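PDB 3UKV: novel protein similar to vertebrate potassium voltage-gated channel, subfamily H (Eag-related) family from Danio rerio, which is probably a pore-forming subunit of a voltage-gated delayed-rectifier potassium channel, of which this chain is a cytoplasmic piece with the cyclic nucleotide-binding homology domain. Local coordinates for residues A[54-59]-A[95-100]; A[128-133]-A[161-166]. All coordinates share one frame; numbering follows the deposited sequence.

Interaction 1 of 2, residues A[54-59]-A[95-100]; sequences VSELLK and SLIIKT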
loop_
_atom_site.group_PDB
_atom_site.type_symbol
_atom_site.label_atom_id
_atom_site.label_comp_id
_atom_site.label_asym_id
_atom_site.label_seq_id
_atom_site.Cartn_x
_atom_site.Cartn_y
_atom_site.Cartn_z
ATOM N N VAL A 54 -3.882 0.460 0.863
ATOM C CA VAL A 54 -3.704 -0.955 0.520
ATOM C C VAL A 54 -2.959 -1.801 1.558
ATOM O O VAL A 54 -2.833 -3.015 1.373
ATOM C CB VAL A 54 -3.031 -1.154 -0.850
ATOM C CG1 VAL A 54 -3.999 -0.790 -1.973
ATOM C CG2 VAL A 54 -1.734 -0.362 -0.932
ATOM N N SER A 55 -2.486 -1.171 2.633
ATOM C CA SER A 55 -1.939 -1.887 3.769
ATOM C C SER A 55 -2.861 -3.000 4.183
ATOM O O SER A 55 -3.989 -3.086 3.738
ATOM C CB SER A 55 -1.763 -0.945 4.967
ATOM O OG SER A 55 -2.795 -1.148 5.952
ATOM N N GLU A 56 -2.376 -3.830 5.083
ATOM C CA GLU A 56 -3.181 -4.910 5.607
ATOM C C GLU A 56 -2.617 -5.338 6.966
ATOM O O GLU A 56 -2.101 -6.432 7.107
ATOM C CB GLU A 56 -3.233 -6.064 4.585
ATOM C CG GLU A 56 -3.793 -7.377 5.091
ATOM C CD GLU A 56 -4.187 -8.353 3.968
ATOM O OE1 GLU A 56 -4.430 -7.902 2.813
ATOM O OE2 GLU A 56 -4.279 -9.577 4.261
ATOM N N LEU A 57 -2.726 -4.465 7.967
ATOM C CA LEU A 57 -1.983 -4.622 9.231
ATOM C C LEU A 57 -2.338 -5.805 10.142
ATOM O O LEU A 57 -1.716 -5.992 11.189
ATOM C CB LEU A 57 -2.005 -3.323 10.051
ATOM C CG LEU A 57 -3.268 -2.456 10.199
ATOM C CD1 LEU A 57 -4.580 -3.194 9.892
ATOM C CD2 LEU A 57 -3.308 -1.822 11.581
ATOM N N LEU A 58 -3.322 -6.604 9.748
ATOM C CA LEU A 58 -3.757 -7.731 10.560
ATOM C C LEU A 58 -3.317 -9.045 9.939
ATOM O O LEU A 58 -3.617 -10.138 10.440
ATOM C CB LEU A 58 -5.270 -7.716 10.664
ATOM C CG LEU A 58 -5.846 -6.540 11.421
ATOM C CD1 LEU A 58 -7.294 -6.876 11.696
ATOM C CD2 LEU A 58 -5.091 -6.281 12.715
ATOM N N LYS A 59 -2.611 -8.902 8.829
ATOM C CA LYS A 59 -2.214 -10.015 7.993
ATOM C C LYS A 59 -1.384 -11.003 8.783
ATOM O O LYS A 59 -1.544 -12.206 8.608
ATOM C CB LYS A 59 -1.451 -9.514 6.758
ATOM C CG LYS A 59 -1.236 -10.550 5.702
ATOM C CD LYS A 59 -0.876 -9.918 4.381
ATOM N N SER A 95 -13.979 -9.024 6.151
ATOM C CA SER A 95 -14.210 -7.992 7.145
ATOM C C SER A 95 -12.907 -7.415 7.701
ATOM O O SER A 95 -12.876 -6.297 8.184
ATOM C CB SER A 95 -15.089 -8.535 8.272
ATOM O OG SER A 95 -14.364 -9.362 9.168
ATOM N N LEU A 96 -11.826 -8.183 7.643
ATOM C CA LEU A 96 -10.546 -7.703 8.157
ATOM C C LEU A 96 -9.807 -6.788 7.167
ATOM O O LEU A 96 -8.828 -6.153 7.532
ATOM C CB LEU A 96 -9.659 -8.878 8.586
ATOM C CG LEU A 96 -10.182 -9.671 9.793
ATOM C CD1 LEU A 96 -9.460 -10.969 10.028
ATOM C CD2 LEU A 96 -10.110 -8.820 11.012
ATOM N N ILE A 97 -10.295 -6.701 5.930
ATOM C CA ILE A 97 -9.640 -5.887 4.927
ATOM C C ILE A 97 -10.498 -4.733 4.402
ATOM O O ILE A 97 -10.015 -3.931 3.607
ATOM C CB ILE A 97 -9.064 -6.741 3.747
ATOM C CG1 ILE A 97 -10.159 -7.546 3.038
ATOM C CG2 ILE A 97 -7.979 -7.656 4.245
ATOM C CD1 ILE A 97 -9.718 -8.172 1.695
ATOM N N ILE A 98 -11.757 -4.650 4.838
ATOM C CA ILE A 98 -12.590 -3.483 4.579
ATOM C C ILE A 98 -12.018 -2.237 5.251
ATOM O O ILE A 98 -11.627 -2.287 6.402
ATOM C CB ILE A 98 -14.030 -3.706 5.071
ATOM C CG1 ILE A 98 -14.763 -4.690 4.158
ATOM C CG2 ILE A 98 -14.824 -2.386 5.111
ATOM C CD1 ILE A 98 -16.208 -4.936 4.576
ATOM N N LYS A 99 -11.958 -1.125 4.524
ATOM C CA LYS A 99 -11.493 0.155 5.079
ATOM C C LYS A 99 -12.542 1.240 4.885
ATOM O O LYS A 99 -13.529 1.055 4.189
ATOM C CB LYS A 99 -10.201 0.617 4.397
ATOM C CG LYS A 99 -9.214 -0.486 4.039
ATOM C CD LYS A 99 -7.818 -0.070 4.423
ATOM C CE LYS A 99 -6.857 -1.231 4.401
ATOM N NZ LYS A 99 -5.846 -1.102 5.499
ATOM N N THR A 100 -12.298 2.397 5.476
ATOM C CA THR A 100 -13.205 3.538 5.343
ATOM C C THR A 100 -12.517 4.858 4.966
ATOM O O THR A 100 -11.306 5.034 5.139
ATOM C CB THR A 100 -14.012 3.773 6.647
ATOM O OG1 THR A 100 -13.200 3.443 7.785
ATOM C CG2 THR A 100 -15.252 2.908 6.668
#

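Interaction 2 of 2, residues A[128-133]-A[161-166]; sequences EVLKDN and NVKALT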
loop_
_atom_site.group_PDB
_atom_site.type_symbol
_atom_site.label_atom_id
_atom_site.label_comp_id
_atom_site.label_asym_id
_atom_site.label_seq_id
_atom_site.Cartn_x
_atom_site.Cartn_y
_atom_site.Cartn_z
ATOM N N GLU A 128 -22.914 11.830 -6.895
ATOM C CA GLU A 128 -23.392 11.954 -8.263
ATOM C C GLU A 128 -22.452 11.219 -9.187
ATOM O O GLU A 128 -21.246 11.192 -8.964
ATOM C CB GLU A 128 -23.422 13.417 -8.666
ATOM C CG GLU A 128 -22.136 14.102 -8.324
ATOM C CD GLU A 128 -22.095 15.552 -8.738
ATOM O OE1 GLU A 128 -22.948 15.973 -9.551
ATOM O OE2 GLU A 128 -21.196 16.268 -8.241
ATOM N N VAL A 129 -23.013 10.612 -10.225
ATOM C CA VAL A 129 -22.214 10.021 -11.284
ATOM C C VAL A 129 -22.264 10.958 -12.506
ATOM O O VAL A 129 -23.330 11.462 -12.880
ATOM C CB VAL A 129 -22.730 8.622 -11.615
ATOM C CG1 VAL A 129 -21.911 7.990 -12.733
ATOM C CG2 VAL A 129 -22.721 7.767 -10.364
ATOM N N LEU A 130 -21.112 11.212 -13.110
ATOM C CA LEU A 130 -21.031 12.182 -14.188
ATOM C C LEU A 130 -20.168 11.694 -15.334
ATOM O O LEU A 130 -18.936 11.704 -15.204
ATOM C CB LEU A 130 -20.389 13.471 -13.680
ATOM C CG LEU A 130 -21.119 14.418 -12.742
ATOM C CD1 LEU A 130 -20.224 15.607 -12.467
ATOM C CD2 LEU A 130 -22.429 14.861 -13.366
ATOM N N LYS A 131 -20.779 11.291 -16.453
ATOM C CA LYS A 131 -20.010 11.074 -17.681
ATOM C C LYS A 131 -19.782 12.427 -18.336
ATOM O O LYS A 131 -20.732 13.109 -18.720
ATOM C CB LYS A 131 -20.717 10.119 -18.649
ATOM N N ASP A 132 -18.520 12.824 -18.439
ATOM C CA ASP A 132 -18.187 14.146 -18.951
ATOM C C ASP A 132 -18.860 15.204 -18.075
ATOM O O ASP A 132 -18.457 15.421 -16.929
ATOM C CB ASP A 132 -18.633 14.274 -20.412
ATOM C CG ASP A 132 -18.063 13.171 -21.296
ATOM O OD1 ASP A 132 -16.872 12.827 -21.128
ATOM O OD2 ASP A 132 -18.810 12.644 -22.151
ATOM N N ASN A 133 -19.891 15.852 -18.613
ATOM C CA ASN A 133 -20.697 16.788 -17.835
ATOM C C ASN A 133 -22.182 16.466 -17.976
ATOM O O ASN A 133 -22.878 17.092 -18.768
ATOM C CB ASN A 133 -20.424 18.227 -18.273
ATOM N N ASN A 161 -17.140 9.714 -13.645
ATOM C CA ASN A 161 -16.575 10.241 -12.417
ATOM C C ASN A 161 -17.554 9.986 -11.288
ATOM O O ASN A 161 -18.758 9.889 -11.524
ATOM C CB ASN A 161 -16.326 11.746 -12.550
ATOM C CG ASN A 161 -15.447 12.094 -13.735
ATOM O OD1 ASN A 161 -14.296 12.484 -13.569
ATOM N ND2 ASN A 161 -15.984 11.942 -14.941
ATOM N N VAL A 162 -17.049 9.854 -10.068
ATOM C CA VAL A 162 -17.914 9.792 -8.890
ATOM C C VAL A 162 -17.424 10.830 -7.879
ATOM O O VAL A 162 -16.255 10.787 -7.434
ATOM C CB VAL A 162 -17.985 8.358 -8.274
ATOM C CG1 VAL A 162 -19.082 8.257 -7.231
ATOM C CG2 VAL A 162 -18.226 7.329 -9.366
ATOM N N LYS A 163 -18.310 11.784 -7.561
ATOM C CA LYS A 163 -18.036 12.852 -6.578
ATOM C C LYS A 163 -19.061 12.833 -5.452
ATOM O O LYS A 163 -20.237 12.483 -5.658
ATOM C CB LYS A 163 -18.068 14.254 -7.212
ATOM C CG LYS A 163 -17.701 14.324 -8.681
ATOM C CD LYS A 163 -18.024 15.680 -9.278
ATOM C CE LYS A 163 -17.350 16.837 -8.543
ATOM N NZ LYS A 163 -17.853 18.145 -9.080
ATOM N N ALA A 164 -18.613 13.238 -4.271
ATOM C CA ALA A 164 -19.503 13.448 -3.146
ATOM C C ALA A 164 -20.310 14.736 -3.364
ATOM O O ALA A 164 -19.738 15.790 -3.661
ATOM C CB ALA A 164 -18.693 13.518 -1.850
ATOM N N LEU A 165 -21.630 14.648 -3.231
ATOM C CA LEU A 165 -22.472 15.840 -3.150
ATOM C C LEU A 165 -22.503 16.387 -1.720
ATOM O O LEU A 165 -22.207 17.566 -1.480
ATOM C CB LEU A 165 -23.882 15.526 -3.615
ATOM C CG LEU A 165 -24.006 15.396 -5.126
ATOM C CD1 LEU A 165 -25.439 15.041 -5.508
ATOM C CD2 LEU A 165 -23.560 16.693 -5.769
ATOM N N THR A 166 -22.863 15.525 -0.772
ATOM C CA THR A 166 -22.720 15.847 0.642
ATOM C C THR A 166 -21.453 15.222 1.260
ATOM O O THR A 166 -20.647 14.592 0.582
ATOM C CB THR A 166 -23.900 15.316 1.421
ATOM O OG1 THR A 166 -23.988 13.905 1.194
ATOM C CG2 THR A 166 -25.196 15.978 0.964
#

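Interaction 1 of 2, residues A[54-59]-A[95-100]
Lys99 reaches across to Ser55 and ties the C-linker to the first strand of the cyclic nucleotide-binding homology domain. Residues 54-59 lie in the loop between helix 32-45 and helix 63-70. Residues 95-100 run from the end of helix 88-95 into strand 99-103 of the beta roll.

The lysine chain is bent at its second and fourth torsions, and this brings the ammonium group alongside the serine. NZ gives a hydrogen bond to Ser55 OG at 3.1 Å. A weak one goes from the same NZ to Ser55 O at 3.2 Å. The charge itself is met by Asp53, which forms a salt bridge with NZ. The ammonium group is thus held by Asp53 and Ser55, two residues apart in the loop, and the aspartate probably offsets its charge.

Further along, Glu56 holds CG anti to its backbone N (chi1 168°) and stays extended beyond it. The carboxylate end therefore lies against the branch methyl of Ile97, with OE1 3.8 Å from CG2. This is van der Waals contact alone, on the exposed side of the interface.

The backbone then closes a type I beta turn from Glu56 to Lys59, with Lys59 N bonded to Glu56 O. The turn directs Leu58 toward Leu96. The two leucine side chains cross at about a right angle, and both residues are buried. Ile69 of helix 63-70 touches both of them, and Arg66 from that helix bonds to Leu58 O. Leu21 of the second subunit packs on Leu57 and Leu58, so the loop also faces the dimer partner. The leucines meet methyl to methyl, Leu58 CD1 lying 3.5 Å from Leu96 CD2.

Interaction 2 of 2, residues A[128-133]-A[161-166]
Glu128, Val129 and Leu130 pair with Lys163, Val162 and Asn161 as antiparallel strands in the beta roll of the cyclic nucleotide-binding homology domain. Glu128-Lys163 and Leu130-Asn161 are hydrogen-bonded pairs. Val129-Val162 is the non-hydrogen-bonded pair between them.

Backbone bonds come first. Glu128 N bonds to Lys163 O at 3.0 Å, while the return bond from Lys163 N to Glu128 O is weak. Leu130 N donates to Asn161 O and Asn161 N to Leu130 O, both at 3.1 Å.

A side-chain amide adds to this set. Asn161 ND2 reaches Leu130 O at 3.0 Å, nearly in line with the C=O (176°), and the oxygen lies close to the amide plane. The backbone N of Asn161 meets the same oxygen from above its carbonyl plane. Asn161 OD1 takes a bond from Gln112 N.

Charge and apolar contacts share the face with Glu128, Leu130 and Lys163. The salt bridge from Glu128 OE2 to Lys163 NZ is long, 3.9 Å. Leu130 CD1 rests on Lys163 CD, also at 3.9 Å. Leu165 crosses Glu128 at about a right angle, and its CD2 lies 3.4 Å from OE2. Val129 and Val162 are buried on the other face.

With its backbone N-H and one ND2 hydrogen given to the same carbonyl oxygen, Asn161 holds the strand end at Leu130, whereas the distant ion pair probably contributes little.

How the interactions relate
From the N terminus, the chain passes through helices 13-27 and 32-45 before reaching residues 54-59. Interaction 1 closes a loop of 35 residues, which holds helix 63-70 and most of helix 88-95, at the entry to strand 99-103. Interaction 2 opens later. It joins 128-133 to 161-166 across 27 residues that hold strands 135-139 and 144-146. The two contacts follow in series and neither nest nor cross. Their centres are 27 Å apart, on opposite sides of the chain's centre. Interaction 1 ties the helical linker to the five-stranded sheet. Interaction 2 joins the middle strands of the four-stranded sheet.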